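Local atomic coordinates of G-protein alpha subunit Galpha7 (PDB entry 6NE6), a protein that probably binds and hydrolyses GTP as the alpha subunit of a heterotrimeric G protein, switching between nucleotide states to relay signals from receptors. Residues A[21-24]-A[25-29]; A[35-38]-A[39-43]; A[128-131]-A[132-136]; A[236-240]-A[241-245]. All coordinates share one frame; numbering follows the deposited sequence.

Contact 1: A[21-24]-A[25-29]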
loop_
_atom_site.group_PDB
_atom_site.type_symbol
_atom_site.label_atom_id
_atom_site.label_comp_id
_atom_site.label_asym_id
_atom_site.label_seq_id
_atom_site.Cartn_x
_atom_site.Cartn_y
_atom_site.Cartn_z
ATOM N N GLY A 21 1.817 -0.844 1.589
ATOM C CA GLY A 21 1.817 0.596 1.495
ATOM C C GLY A 21 3.192 1.212 1.463
ATOM O O GLY A 21 3.302 2.439 1.512
ATOM N N LYS A 22 4.252 0.407 1.363
ATOM C CA LYS A 22 5.580 1.005 1.319
ATOM C C LYS A 22 5.739 1.913 0.101
ATOM O O LYS A 22 6.410 2.945 0.192
ATOM C CB LYS A 22 6.663 -0.074 1.349
ATOM C CG LYS A 22 6.797 -0.898 0.097
ATOM C CD LYS A 22 8.089 -1.752 0.148
ATOM C CE LYS A 22 8.243 -2.546 -1.146
ATOM N NZ LYS A 22 9.577 -3.198 -1.276
ATOM N N SER A 23 5.103 1.576 -1.029
ATOM C CA SER A 23 5.197 2.461 -2.195
ATOM C C SER A 23 4.466 3.780 -1.965
ATOM O O SER A 23 4.858 4.811 -2.533
ATOM C CB SER A 23 4.655 1.765 -3.446
ATOM O OG SER A 23 3.271 1.497 -3.323
ATOM N N THR A 24 3.407 3.772 -1.144
ATOM C CA THR A 24 2.756 5.024 -0.754
ATOM C C THR A 24 3.729 5.939 -0.026
ATOM O O THR A 24 3.770 7.152 -0.278
ATOM C CB THR A 24 1.550 4.741 0.148
ATOM O OG1 THR A 24 0.732 3.743 -0.466
ATOM C CG2 THR A 24 0.723 6.020 0.361
ATOM N N ILE A 25 4.519 5.369 0.889
ATOM C CA ILE A 25 5.523 6.144 1.604
ATOM C C ILE A 25 6.486 6.791 0.624
ATOM O O ILE A 25 6.820 7.975 0.753
ATOM C CB ILE A 25 6.275 5.253 2.609
ATOM C CG1 ILE A 25 5.301 4.767 3.676
ATOM C CG2 ILE A 25 7.412 6.032 3.236
ATOM C CD1 ILE A 25 5.959 3.908 4.744
ATOM N N PHE A 26 6.968 6.013 -0.353
ATOM C CA PHE A 26 7.945 6.562 -1.291
ATOM C C PHE A 26 7.327 7.685 -2.116
ATOM O O PHE A 26 7.952 8.727 -2.325
ATOM C CB PHE A 26 8.511 5.477 -2.212
ATOM C CG PHE A 26 9.633 5.987 -3.090
ATOM C CD1 PHE A 26 10.932 6.000 -2.620
ATOM C CD2 PHE A 26 9.381 6.492 -4.354
ATOM C CE1 PHE A 26 11.970 6.496 -3.399
ATOM C CE2 PHE A 26 10.422 6.993 -5.139
ATOM C CZ PHE A 26 11.716 6.993 -4.650
ATOM N N LYS A 27 6.105 7.483 -2.610
ATOM C CA LYS A 27 5.485 8.505 -3.446
ATOM C C LYS A 27 5.192 9.769 -2.651
ATOM O O LYS A 27 5.325 10.885 -3.176
ATOM C CB LYS A 27 4.221 7.950 -4.103
ATOM C CG LYS A 27 4.523 6.971 -5.228
ATOM C CD LYS A 27 3.236 6.427 -5.862
ATOM C CE LYS A 27 2.455 5.532 -4.891
ATOM N NZ LYS A 27 1.445 4.698 -5.621
ATOM N N GLN A 28 4.804 9.624 -1.383
ATOM C CA GLN A 28 4.609 10.805 -0.550
ATOM C C GLN A 28 5.923 11.534 -0.320
ATOM O O GLN A 28 5.957 12.773 -0.303
ATOM C CB GLN A 28 3.979 10.422 0.786
ATOM C CG GLN A 28 2.559 9.926 0.665
ATOM C CD GLN A 28 1.532 11.041 0.483
ATOM O OE1 GLN A 28 1.715 11.966 -0.322
ATOM N NE2 GLN A 28 0.438 10.952 1.230
ATOM N N MET A 29 7.016 10.782 -0.146
ATOM C CA MET A 29 8.323 11.413 0.021
ATOM C C MET A 29 8.706 12.205 -1.221
ATOM O O MET A 29 9.265 13.306 -1.116
ATOM C CB MET A 29 9.390 10.360 0.338
ATOM C CG MET A 29 9.453 9.958 1.815
ATOM S SD MET A 29 10.121 11.258 2.869
ATOM C CE MET A 29 11.879 11.050 2.581
HETATM O O HOH W 1 0.668 3.165 -3.327
#
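Gly21 O accepts from Ile25 N at 3.2 Å, and this bond closes the first turn of helix 22-32 with Gly21 at its N-cap position. Gly21 has phi 87° and psi 8°, a backbone conformation in which a CB would press against the carbonyl oxygen of the preceding residue. Next, Lys22 O receives Phe26 N at 3.2 Å, while Lys22 points its CB away from the later turn and its NZ makes a long, weak ion pair with Asp179. Residues 21-23 fit the Gly-Lys-Ser end of a P-loop (Walker A motif), the strand-loop-helix element that in G proteins wraps the nucleotide phosphates; here it runs from strand 10-16 into helix 22-32. Ser23 is engaged twice. Its O takes Lys27 N at 2.9 Å, and the aliphatic part of Lys27, bent at chi3 (-68°), folds back over the same carbonyl, with Lys27 CE 3.4 Å from Ser23 O. That bend brings NZ to a water that it shares with the two hydroxyls: the water oxygen lies 3.1 Å from Ser23 OG and 2.9 Å from both Thr24 OG1 and Lys27 NZ. The ammonium donates to this water and also to the carbonyls of Val153 and Val154, so three acceptors fix its position. Thr24 O ends the series by accepting Gln28 N, and Gln28 CG rests 3.2 Å from that oxygen; the glutamine chain bends at chi2, and its NE2 donates to Ala305 O.

Contact 2: A[35-38]-A[39-43]. With EDO (1,2-ethanediol), chain I.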
loop_
_atom_site.group_PDB
_atom_site.type_symbol
_atom_site.label_atom_id
_atom_site.label_comp_id
_atom_site.label_asym_id
_atom_site.label_seq_id
_atom_site.Cartn_x
_atom_site.Cartn_y
_atom_site.Cartn_z
ATOM N N ASN A 35 9.472 16.600 -5.822
ATOM C CA ASN A 35 9.857 15.705 -6.901
ATOM C C ASN A 35 8.625 14.985 -7.427
ATOM O O ASN A 35 8.584 13.757 -7.541
ATOM C CB ASN A 35 10.924 14.736 -6.387
ATOM C CG ASN A 35 11.534 13.879 -7.483
ATOM O OD1 ASN A 35 11.555 14.258 -8.662
ATOM N ND2 ASN A 35 12.054 12.720 -7.093
ATOM N N GLY A 36 7.600 15.773 -7.740
ATOM C CA GLY A 36 6.281 15.261 -8.055
ATOM C C GLY A 36 6.175 14.683 -9.455
ATOM O O GLY A 36 7.148 14.539 -10.195
ATOM N N PHE A 37 4.949 14.334 -9.814
ATOM C CA PHE A 37 4.732 13.534 -11.011
ATOM C C PHE A 37 4.657 14.410 -12.248
ATOM O O PHE A 37 3.922 15.401 -12.289
ATOM C CB PHE A 37 3.464 12.711 -10.825
ATOM C CG PHE A 37 3.469 11.958 -9.536
ATOM C CD1 PHE A 37 4.461 11.018 -9.295
ATOM C CD2 PHE A 37 2.533 12.218 -8.550
ATOM C CE1 PHE A 37 4.502 10.320 -8.088
ATOM C CE2 PHE A 37 2.559 11.521 -7.334
ATOM C CZ PHE A 37 3.545 10.577 -7.110
ATOM N N THR A 38 5.436 14.040 -13.253
ATOM C CA THR A 38 5.517 14.798 -14.483
ATOM C C THR A 38 4.345 14.464 -15.397
ATOM O O THR A 38 3.593 13.511 -15.179
ATOM C CB THR A 38 6.832 14.502 -15.193
ATOM O OG1 THR A 38 6.854 13.125 -15.589
ATOM C CG2 THR A 38 8.003 14.772 -14.254
ATOM N N THR A 39 4.188 15.275 -16.444
ATOM C CA THR A 39 3.136 15.011 -17.418
ATOM C C THR A 39 3.337 13.650 -18.083
ATOM O O THR A 39 2.374 12.898 -18.286
ATOM C CB THR A 39 3.098 16.141 -18.451
ATOM O OG1 THR A 39 2.610 17.335 -17.818
ATOM C CG2 THR A 39 2.192 15.797 -19.604
ATOM N N GLU A 40 4.585 13.307 -18.411
ATOM C CA GLU A 40 4.860 11.990 -18.986
ATOM C C GLU A 40 4.474 10.878 -18.015
ATOM O O GLU A 40 3.818 9.903 -18.399
ATOM C CB GLU A 40 6.335 11.870 -19.371
ATOM C CG GLU A 40 6.726 10.510 -19.981
ATOM C CD GLU A 40 8.185 10.448 -20.415
ATOM O OE1 GLU A 40 8.857 11.499 -20.391
ATOM O OE2 GLU A 40 8.654 9.352 -20.790
ATOM N N GLU A 41 4.870 11.010 -16.742
ATOM C CA GLU A 41 4.522 9.981 -15.759
ATOM C C GLU A 41 3.010 9.815 -15.648
ATOM O O GLU A 41 2.501 8.686 -15.622
ATOM C CB GLU A 41 5.105 10.320 -14.392
ATOM C CG GLU A 41 6.568 10.076 -14.266
ATOM C CD GLU A 41 7.051 10.326 -12.853
ATOM O OE1 GLU A 41 6.859 11.455 -12.364
ATOM O OE2 GLU A 41 7.606 9.391 -12.241
ATOM N N LYS A 42 2.278 10.931 -15.553
ATOM C CA LYS A 42 0.825 10.862 -15.440
ATOM C C LYS A 42 0.207 10.227 -16.680
ATOM O O LYS A 42 -0.748 9.440 -16.573
ATOM C CB LYS A 42 0.244 12.261 -15.208
ATOM C CG LYS A 42 0.571 12.893 -13.846
ATOM C CD LYS A 42 0.053 14.339 -13.861
ATOM C CE LYS A 42 0.291 15.095 -12.586
ATOM N NZ LYS A 42 -0.129 16.520 -12.815
ATOM N N THR A 43 0.719 10.576 -17.867
ATOM C CA THR A 43 0.233 9.974 -19.108
ATOM C C THR A 43 0.428 8.463 -19.101
ATOM O O THR A 43 -0.457 7.704 -19.533
ATOM C CB THR A 43 0.949 10.595 -20.311
ATOM O OG1 THR A 43 0.733 12.017 -20.318
ATOM C CG2 THR A 43 0.426 9.993 -21.622
HETATM C C1 EDO I . 7.373 19.675 -7.746
HETATM O O1 EDO I . 6.932 18.423 -7.211
HETATM C C2 EDO I . 8.127 19.413 -9.042
HETATM O O2 EDO I . 7.326 18.577 -9.889
#
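Thr39 follows directly on Thr38, the N-cap residue of helix 39-66, and its O accepts from both Thr43 N and Thr43 OG1, which arrive from opposite faces of the carbonyl plane. Glu40 extends away from the cap toward a salt bridge with Lys44. Glu41 carries the contact: its N donates to Thr38 OG1 at 3.1 Å (N-H...O 164°), and its OE1 accepts from Thr38 N at 3.1 Å, using the anti lone pair. These reciprocal bonds define a capping box. With chi1 at 65°, Thr38 OG1 sits between its own backbone N and carbonyl carbon, facing the helix's first turn. Glu41 CG passes 3.3 Å from Thr38 OG1, and OE1 reaches the edge of the Phe37 ring near its plane, 3.9 Å from Phe37 CD1, with carboxylate and ring planes 53° apart. Lys42 N bonds to Thr38 O at 2.9 Å, and the extended lysine runs back along the loop, bringing Lys42 CE 3.7 Å from Phe37 O. Glu41 OE2 forms a salt bridge with Arg30 of helix 22-32. One carboxylate thus caps a helix start and ties it to the preceding helix, where its negative charge is probably favoured by both the helix end and the guanidinium.

Contact 3: A[128-131]-A[132-136]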
loop_
_atom_site.group_PDB
_atom_site.type_symbol
_atom_site.label_atom_id
_atom_site.label_comp_id
_atom_site.label_asym_id
_atom_site.label_seq_id
_atom_site.Cartn_x
_atom_site.Cartn_y
_atom_site.Cartn_z
ATOM N N GLU A 128 -8.652 -3.546 -4.098
ATOM C CA GLU A 128 -7.637 -2.575 -3.705
ATOM C C GLU A 128 -8.184 -1.634 -2.642
ATOM O O GLU A 128 -9.376 -1.313 -2.627
ATOM C CB GLU A 128 -7.170 -1.758 -4.913
ATOM C CG GLU A 128 -6.523 -2.592 -6.006
ATOM C CD GLU A 128 -5.168 -3.142 -5.590
ATOM O OE1 GLU A 128 -4.427 -2.416 -4.893
ATOM O OE2 GLU A 128 -4.850 -4.293 -5.955
ATOM N N ASP A 129 -7.291 -1.160 -1.760
ATOM C CA ASP A 129 -7.703 -0.182 -0.752
ATOM C C ASP A 129 -8.339 1.052 -1.389
ATOM O O ASP A 129 -9.280 1.628 -0.832
ATOM C CB ASP A 129 -6.514 0.257 0.111
ATOM C CG ASP A 129 -6.060 -0.811 1.085
ATOM O OD1 ASP A 129 -6.769 -1.820 1.275
ATOM O OD2 ASP A 129 -4.981 -0.619 1.672
ATOM N N SER A 130 -7.830 1.477 -2.548
ATOM C CA SER A 130 -8.263 2.698 -3.213
ATOM C C SER A 130 -9.505 2.511 -4.075
ATOM O O SER A 130 -9.881 3.449 -4.774
ATOM C CB SER A 130 -7.130 3.257 -4.087
ATOM O OG SER A 130 -6.661 2.271 -4.999
ATOM N N ALA A 131 -10.154 1.346 -4.042
ATOM C CA ALA A 131 -11.245 1.092 -4.981
ATOM C C ALA A 131 -12.370 2.116 -4.849
ATOM O O ALA A 131 -12.835 2.659 -5.856
ATOM C CB ALA A 131 -11.778 -0.326 -4.799
ATOM N N SER A 132 -12.842 2.383 -3.622
ATOM C CA SER A 132 -13.962 3.310 -3.495
ATOM C C SER A 132 -13.564 4.725 -3.896
ATOM O O SER A 132 -14.386 5.447 -4.472
ATOM C CB SER A 132 -14.528 3.296 -2.069
ATOM O OG SER A 132 -13.638 3.903 -1.152
ATOM N N TYR A 133 -12.326 5.126 -3.616
ATOM C CA TYR A 133 -11.842 6.431 -4.043
ATOM C C TYR A 133 -11.991 6.598 -5.550
ATOM O O TYR A 133 -12.532 7.605 -6.029
ATOM C CB TYR A 133 -10.376 6.596 -3.621
ATOM C CG TYR A 133 -9.715 7.805 -4.258
ATOM C CD1 TYR A 133 -9.766 9.055 -3.654
ATOM C CD2 TYR A 133 -9.048 7.689 -5.474
ATOM C CE1 TYR A 133 -9.167 10.161 -4.252
ATOM C CE2 TYR A 133 -8.450 8.781 -6.074
ATOM C CZ TYR A 133 -8.510 10.013 -5.460
ATOM O OH TYR A 133 -7.913 11.095 -6.059
ATOM N N TYR A 134 -11.511 5.620 -6.321
ATOM C CA TYR A 134 -11.589 5.781 -7.768
ATOM C C TYR A 134 -13.041 5.757 -8.239
ATOM O O TYR A 134 -13.448 6.596 -9.058
ATOM C CB TYR A 134 -10.752 4.709 -8.475
ATOM C CG TYR A 134 -9.249 4.865 -8.320
ATOM C CD1 TYR A 134 -8.614 6.078 -8.602
ATOM C CD2 TYR A 134 -8.469 3.800 -7.891
ATOM C CE1 TYR A 134 -7.234 6.217 -8.470
ATOM C CE2 TYR A 134 -7.099 3.927 -7.754
ATOM C CZ TYR A 134 -6.486 5.133 -8.050
ATOM O OH TYR A 134 -5.112 5.264 -7.906
ATOM N N PHE A 135 -13.850 4.835 -7.705
ATOM C CA PHE A 135 -15.251 4.769 -8.114
ATOM C C PHE A 135 -15.979 6.072 -7.798
ATOM O O PHE A 135 -16.786 6.561 -8.604
ATOM C CB PHE A 135 -15.975 3.622 -7.404
ATOM C CG PHE A 135 -15.578 2.231 -7.844
ATOM C CD1 PHE A 135 -15.271 1.935 -9.164
ATOM C CD2 PHE A 135 -15.572 1.194 -6.910
ATOM C CE1 PHE A 135 -14.947 0.624 -9.539
ATOM C CE2 PHE A 135 -15.252 -0.107 -7.279
ATOM C CZ PHE A 135 -14.948 -0.399 -8.588
ATOM N N ASP A 136 -15.711 6.647 -6.623
ATOM C CA ASP A 136 -16.418 7.865 -6.233
ATOM C C ASP A 136 -15.968 9.080 -7.027
ATOM O O ASP A 136 -16.665 10.100 -7.007
ATOM C CB ASP A 136 -16.219 8.157 -4.745
ATOM C CG ASP A 136 -17.054 7.260 -3.853
ATOM O OD1 ASP A 136 -18.071 6.700 -4.330
ATOM O OD2 ASP A 136 -16.697 7.147 -2.659
HETATM O O HOH W 2 -10.930 3.898 -1.302
HETATM O O HOH W 3 -12.115 0.772 -1.211
#
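Ser130 and Tyr134 meet where a type I beta turn, Glu128 to Ala131, leads into helix 131-136; Ser130 holds the N-cap position, but its side chain makes no capping bond. The segment packs against the long helix 39-66, consistent with the helical domain inserted in the Ras-like domain of G-protein alpha subunits. Backbone bonds set the first turn: Tyr134 N donates to Ser130 O at 3.1 Å, and Phe135 N to Ala131 O at 3.0 Å with an N-H...O angle of 171°. Water does part of the work left by the missing cap. Two waters accept from Ser132 N and Tyr133 N, each at 3.0 Å, and both donate back to Asp129 O, bridging the turn to the helix start. Ser130 OG instead bonds to Arg155 O. The hydroxyls of Tyr133 and Tyr134 both bond to Asp152, through its carboxylate and its backbone O respectively, and so join the helix to helix 150-154. In the packing, the Phe135 ring lies obliquely by the Ala131 carbonyl and touches Leu60 of helix 39-66, and Ala131 CB approaches Phe135 CE2 at 4.3 Å. A chi1 of -70° swings the Tyr134 ring back beside the serine, where Tyr134 CE2 stands 3.2 Å from Ser130 OG.

Contact 4: A[236-240]-A[241-245]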
loop_
_atom_site.group_PDB
_atom_site.type_symbol
_atom_site.label_atom_id
_atom_site.label_comp_id
_atom_site.label_asym_id
_atom_site.label_seq_id
_atom_site.Cartn_x
_atom_site.Cartn_y
_atom_site.Cartn_z
ATOM N N LYS A 236 18.426 -12.086 9.542
ATOM C CA LYS A 236 19.308 -11.199 8.793
ATOM C C LYS A 236 20.521 -10.798 9.616
ATOM O O LYS A 236 20.428 -10.565 10.827
ATOM C CB LYS A 236 18.574 -9.936 8.363
ATOM C CG LYS A 236 17.430 -10.195 7.408
ATOM C CD LYS A 236 17.977 -10.759 6.105
ATOM C CE LYS A 236 17.044 -11.790 5.505
ATOM N NZ LYS A 236 17.664 -12.419 4.300
ATOM N N TRP A 237 21.659 -10.699 8.934
ATOM C CA TRP A 237 22.813 -9.971 9.441
ATOM C C TRP A 237 22.604 -8.523 9.035
ATOM O O TRP A 237 22.790 -8.154 7.874
ATOM C CB TRP A 237 24.106 -10.506 8.856
ATOM C CG TRP A 237 25.326 -9.783 9.326
ATOM C CD1 TRP A 237 25.701 -9.554 10.619
ATOM C CD2 TRP A 237 26.365 -9.242 8.502
ATOM N NE1 TRP A 237 26.927 -8.910 10.652
ATOM C CE2 TRP A 237 27.349 -8.702 9.364
ATOM C CE3 TRP A 237 26.563 -9.167 7.120
ATOM C CZ2 TRP A 237 28.498 -8.075 8.883
ATOM C CZ3 TRP A 237 27.696 -8.549 6.648
ATOM C CH2 TRP A 237 28.660 -8.015 7.525
ATOM N N PHE A 238 22.214 -7.704 9.979
ATOM C CA PHE A 238 21.979 -6.319 9.640
ATOM C C PHE A 238 23.266 -5.511 9.612
ATOM O O PHE A 238 23.227 -4.344 9.213
ATOM C CB PHE A 238 20.940 -5.741 10.608
ATOM C CG PHE A 238 19.554 -6.344 10.428
ATOM C CD1 PHE A 238 18.849 -6.131 9.258
ATOM C CD2 PHE A 238 18.966 -7.132 11.418
ATOM C CE1 PHE A 238 17.575 -6.661 9.065
ATOM C CE2 PHE A 238 17.672 -7.674 11.241
ATOM C CZ PHE A 238 16.983 -7.441 10.059
ATOM N N ALA A 239 24.406 -6.127 9.949
ATOM C CA ALA A 239 25.671 -5.409 10.079
ATOM C C ALA A 239 25.441 -4.160 10.918
ATOM O O ALA A 239 25.042 -4.265 12.082
ATOM C CB ALA A 239 26.259 -5.062 8.705
ATOM N N ASP A 240 25.641 -2.981 10.329
ATOM C CA ASP A 240 25.501 -1.717 11.045
ATOM C C ASP A 240 24.148 -1.043 10.803
ATOM O O ASP A 240 23.974 0.123 11.167
ATOM C CB ASP A 240 26.635 -0.770 10.649
ATOM C CG ASP A 240 28.006 -1.348 10.949
ATOM O OD1 ASP A 240 28.306 -1.588 12.138
ATOM O OD2 ASP A 240 28.779 -1.579 9.994
ATOM N N THR A 241 23.189 -1.752 10.220
ATOM C CA THR A 241 21.924 -1.167 9.783
ATOM C C THR A 241 20.911 -1.135 10.929
ATOM O O THR A 241 20.753 -2.120 11.651
ATOM C CB THR A 241 21.374 -1.983 8.607
ATOM O OG1 THR A 241 22.341 -1.995 7.548
ATOM C CG2 THR A 241 20.058 -1.407 8.078
ATOM N N LEU A 242 20.221 -0.005 11.094
ATOM C CA LEU A 242 19.149 0.118 12.078
ATOM C C LEU A 242 17.834 -0.324 11.455
ATOM O O LEU A 242 17.556 -0.007 10.302
ATOM C CB LEU A 242 19.002 1.566 12.554
ATOM C CG LEU A 242 20.230 2.206 13.176
ATOM C CD1 LEU A 242 19.925 3.668 13.452
ATOM C CD2 LEU A 242 20.589 1.463 14.445
ATOM N N VAL A 243 17.005 -1.032 12.220
ATOM C CA VAL A 243 15.746 -1.556 11.695
ATOM C C VAL A 243 14.579 -0.969 12.481
ATOM O O VAL A 243 14.526 -1.097 13.709
ATOM C CB VAL A 243 15.713 -3.097 11.740
ATOM C CG1 VAL A 243 14.467 -3.614 11.073
ATOM C CG2 VAL A 243 16.962 -3.669 11.053
ATOM N N TYR A 244 13.638 -0.347 11.763
ATOM C CA TYR A 244 12.407 0.186 12.321
ATOM C C TYR A 244 11.217 -0.590 11.778
ATOM O O TYR A 244 11.211 -0.994 10.612
ATOM C CB TYR A 244 12.244 1.663 11.956
ATOM C CG TYR A 244 13.330 2.543 12.508
ATOM C CD1 TYR A 244 13.174 3.173 13.741
ATOM C CD2 TYR A 244 14.508 2.756 11.806
ATOM C CE1 TYR A 244 14.162 3.980 14.257
ATOM C CE2 TYR A 244 15.509 3.561 12.327
ATOM C CZ TYR A 244 15.332 4.164 13.552
ATOM O OH TYR A 244 16.331 4.974 14.057
ATOM N N LEU A 245 10.208 -0.804 12.620
ATOM C CA LEU A 245 8.949 -1.400 12.186
ATOM C C LEU A 245 7.918 -0.288 12.044
ATOM O O LEU A 245 7.679 0.459 13.001
ATOM C CB LEU A 245 8.460 -2.457 13.183
ATOM C CG LEU A 245 7.102 -3.087 12.820
ATOM C CD1 LEU A 245 7.171 -3.853 11.484
ATOM C CD2 LEU A 245 6.611 -3.987 13.953
HETATM O O HOH W 4 22.832 -3.531 12.911
#
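Phe238 to Thr241 form a type II' beta turn, marked by the positive phi of Ala239 (48°) and closed by Thr241 N donating to Phe238 O at 2.8 Å. A water donates to Thr241 O at 2.8 Å and also lies close to Ala239 O, linking the tip of the turn to the residue leading into the strand. The main side-chain contact is between Phe238 and Val243. Val243 CG2 sits 3.6 Å from the centroid of the Phe238 ring and 11° off the ring normal, a CH-pi contact directly over the face. CG2 is 3.6 Å from both Phe238 CD1 and CE1 and 4.1 Å from Phe238 CE2, so it is shifted slightly to the CD1-CE1 side of the centre. With chi1 at -175°, Val243 places CG1 anti to its backbone N and leaves CG2 as the branch aimed at the ring. The opposite face of the phenyl ring takes Lys236 CB, 3.4 Å above the plane but offset toward the rim, so the ring is held between a valine methyl and a lysine methylene. Ile233 of helix 221-235 touches both Phe238 and Val243, and Ile200 of strand 199-205 also packs on Phe238. Thr241 OG1 bonds to Val197 O and also lies 3.0 Å from Phe238 O. Strand 242-248 then runs parallel between strands 199-205 and 297-302, bonding to Ile200 and Arg298 among others. The turn therefore forms the helix-to-strand return of an alpha/beta unit in the P-loop NTPase fold of G-protein alpha subunits.

How the contacts relate
Contact 3 is buried, contact 1 partly so, and contacts 2 and 4 lie at the surface. Contacts 1, 2 and 3 are helix starts solved differently: a glycine at the P-loop end, a threonine-glutamate capping box, and a serine whose place as a cap is partly taken by waters. Contact 4 instead opens a strand, and relies on one turn bond and a methyl over a ring. Contacts 1 and 2 sit on consecutive helices and touch, Lys27 CB packing 4.0 Å from Phe37 CZ. Helix 39-66 also reaches contact 3. Contacts 3 and 4 lie on opposite sides of the chain's centre, with centres about 35 Å apart.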